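Long-range contact in Cg3027-pa (Drosophila melanogaster, PDB 2VHH), which probably hydrolyses N-carbamoyl-beta-alanine to beta-alanine, ammonia and carbon dioxide in pyrimidine degradation, and assembles as a homooctamer: residues I90-R94 and P135-E141. Residues are numbered along the deposited sequence; the frame is centred on the assembly and turned at random.
Sequences IEKQR and PWCEFAE
Ile-90 and Phe-139 bring the first turn of helix 90-110 and the 3-10 segment 136-139 together, their CA atoms 7.0 Å apart. Both segments lie in the carbon-nitrogen hydrolase region, where this buried contact packs the helix on the loop leading to helix 147-158. No hydrogen bond joins the two segments. Ile-90 lies over one face of the Phe-139 ring in a CH-pi contact, with CB 4.0 Å from the ring centroid. Its CG2 also touches Pro-135 CG. A chi1 of 66° tucks CG1 between its own N and C, and CD1 packs on the backbone and CB of Glu-138. Gln-93 CB meets the Phe-139 ring edge, 4.0 Å from CZ. The Gln-93 amide stands nearly upright to that ring, at 79°, and its NE2 bonds to Ala-88 O. Arg-94 NH1 lies 4.1 Å from Glu-141 OE2. No N-H points at this oxygen, which is hydrogen-bonded to Thr-148 OG1. At the subunit interface, Glu-138 OE1 bonds to Gln-66 N of the second subunit and to Thr-67 OG1 of that same subunit. The contact thus probably rests on apolar packing of Ile-90 against Phe-139, with Arg-94 and Glu-141 adding at most a weak attraction.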
loop_
_atom_site.group_PDB
_atom_site.type_symbol
_atom_site.label_atom_id
_atom_site.label_comp_id
_atom_site.label_asym_id
_atom_site.label_seq_id
_atom_site.Cartn_x
_atom_site.Cartn_y
_atom_site.Cartn_z
ATOM N N ILE C 90 -10.029 -18.164 54.026
ATOM C CA ILE C 90 -9.501 -17.150 53.114
ATOM C C ILE C 90 -9.889 -15.731 53.517
ATOM O O ILE C 90 -9.136 -14.798 53.255
ATOM C CB ILE C 90 -9.824 -17.415 51.617
ATOM C CG1 ILE C 90 -11.318 -17.305 51.337
ATOM C CG2 ILE C 90 -9.289 -18.764 51.178
ATOM C CD1 ILE C 90 -11.626 -16.498 50.116
ATOM N N GLU C 91 -11.042 -15.569 54.161
ATOM C CA GLU C 91 -11.446 -14.258 54.679
ATOM C C GLU C 91 -10.517 -13.764 55.782
ATOM O O GLU C 91 -10.230 -12.571 55.857
ATOM C CB GLU C 91 -12.900 -14.271 55.158
ATOM C CG GLU C 91 -13.921 -14.129 54.018
ATOM C CD GLU C 91 -15.366 -14.300 54.479
ATOM O OE1 GLU C 91 -16.072 -15.172 53.917
ATOM O OE2 GLU C 91 -15.792 -13.564 55.406
ATOM N N LYS C 92 -10.051 -14.689 56.624
ATOM C CA LYS C 92 -9.094 -14.384 57.684
ATOM C C LYS C 92 -7.729 -14.011 57.101
ATOM O O LYS C 92 -7.067 -13.087 57.587
ATOM C CB LYS C 92 -8.958 -15.576 58.647
ATOM C CG LYS C 92 -9.695 -15.450 59.989
ATOM C CD LYS C 92 -11.200 -15.674 59.871
ATOM C CE LYS C 92 -11.960 -14.352 59.856
ATOM N NZ LYS C 92 -11.871 -13.683 61.191
ATOM N N GLN C 93 -7.324 -14.739 56.059
ATOM C CA GLN C 93 -6.052 -14.514 55.367
ATOM C C GLN C 93 -5.991 -13.103 54.798
ATOM O O GLN C 93 -4.997 -12.395 54.949
ATOM C CB GLN C 93 -5.879 -15.509 54.216
ATOM C CG GLN C 93 -5.684 -16.958 54.619
ATOM C CD GLN C 93 -5.078 -17.799 53.504
ATOM O OE1 GLN C 93 -4.075 -17.420 52.913
ATOM N NE2 GLN C 93 -5.672 -18.948 53.228
ATOM N N ARG C 94 -7.069 -12.715 54.125
ATOM C CA ARG C 94 -7.206 -11.386 53.553
ATOM C C ARG C 94 -7.250 -10.316 54.632
ATOM O O ARG C 94 -6.566 -9.306 54.520
ATOM C CB ARG C 94 -8.453 -11.315 52.675
ATOM C CG ARG C 94 -8.742 -9.946 52.097
ATOM C CD ARG C 94 -9.705 -10.039 50.935
ATOM N NE ARG C 94 -11.081 -10.360 51.312
ATOM C CZ ARG C 94 -11.898 -11.127 50.588
ATOM N NH1 ARG C 94 -11.470 -11.687 49.462
ATOM N NH2 ARG C 94 -13.139 -11.358 50.993
ATOM N N PRO C 135 -9.503 -23.510 47.278
ATOM C CA PRO C 135 -10.483 -22.420 47.313
ATOM C C PRO C 135 -9.952 -21.091 46.750
ATOM O O PRO C 135 -10.582 -20.052 46.935
ATOM C CB PRO C 135 -10.744 -22.270 48.810
ATOM C CG PRO C 135 -9.392 -22.596 49.439
ATOM C CD PRO C 135 -8.641 -23.489 48.477
ATOM N N TRP C 136 -8.816 -21.144 46.056
ATOM C CA TRP C 136 -8.050 -19.954 45.674
ATOM C C TRP C 136 -8.804 -18.958 44.815
ATOM O O TRP C 136 -8.543 -17.759 44.876
ATOM C CB TRP C 136 -6.752 -20.367 44.986
ATOM C CG TRP C 136 -6.041 -21.421 45.748
ATOM C CD1 TRP C 136 -5.794 -22.701 45.345
ATOM C CD2 TRP C 136 -5.527 -21.312 47.078
ATOM N NE1 TRP C 136 -5.140 -23.391 46.334
ATOM C CE2 TRP C 136 -4.963 -22.561 47.411
ATOM C CE3 TRP C 136 -5.472 -20.275 48.015
ATOM C CZ2 TRP C 136 -4.353 -22.799 48.641
ATOM C CZ3 TRP C 136 -4.871 -20.516 49.238
ATOM C CH2 TRP C 136 -4.320 -21.766 49.540
ATOM N N CYS C 137 -9.745 -19.448 44.018
ATOM C CA CYS C 137 -10.526 -18.580 43.147
ATOM C C CYS C 137 -11.560 -17.770 43.919
ATOM O O CYS C 137 -12.030 -16.754 43.430
ATOM C CB CYS C 137 -11.156 -19.382 42.006
ATOM S SG CYS C 137 -9.928 -20.097 40.850
ATOM N N GLU C 138 -11.881 -18.203 45.133
ATOM C CA GLU C 138 -12.767 -17.449 46.012
ATOM C C GLU C 138 -12.136 -16.151 46.529
ATOM O O GLU C 138 -12.820 -15.346 47.174
ATOM C CB GLU C 138 -13.220 -18.306 47.185
ATOM C CG GLU C 138 -14.217 -19.414 46.860
ATOM C CD GLU C 138 -14.624 -20.188 48.114
ATOM O OE1 GLU C 138 -14.959 -19.534 49.126
ATOM O OE2 GLU C 138 -14.599 -21.442 48.103
ATOM N N PHE C 139 -10.840 -15.955 46.252
ATOM C CA PHE C 139 -10.136 -14.692 46.539
ATOM C C PHE C 139 -10.497 -13.606 45.549
ATOM O O PHE C 139 -10.311 -12.420 45.815
ATOM C CB PHE C 139 -8.629 -14.877 46.494
ATOM C CG PHE C 139 -8.018 -15.164 47.817
ATOM C CD1 PHE C 139 -7.620 -16.455 48.145
ATOM C CD2 PHE C 139 -7.835 -14.149 48.745
ATOM C CE1 PHE C 139 -7.053 -16.726 49.377
ATOM C CE2 PHE C 139 -7.260 -14.414 49.983
ATOM C CZ PHE C 139 -6.876 -15.701 50.299
ATOM N N ALA C 140 -10.990 -14.026 44.394
ATOM C CA ALA C 140 -11.416 -13.115 43.348
ATOM C C ALA C 140 -12.610 -12.305 43.804
ATOM O O ALA C 140 -13.549 -12.844 44.380
ATOM C CB ALA C 140 -11.746 -13.884 42.085
ATOM N N GLU C 141 -12.572 -11.006 43.544
ATOM C CA GLU C 141 -13.624 -10.110 43.991
ATOM C C GLU C 141 -13.917 -9.072 42.928
ATOM O O GLU C 141 -13.099 -8.852 42.037
ATOM C CB GLU C 141 -13.211 -9.438 45.301
ATOM C CG GLU C 141 -11.899 -8.664 45.235
ATOM C CD GLU C 141 -11.610 -7.890 46.507
ATOM O OE1 GLU C 141 -12.259 -6.837 46.727
ATOM O OE2 GLU C 141 -10.724 -8.338 47.274
#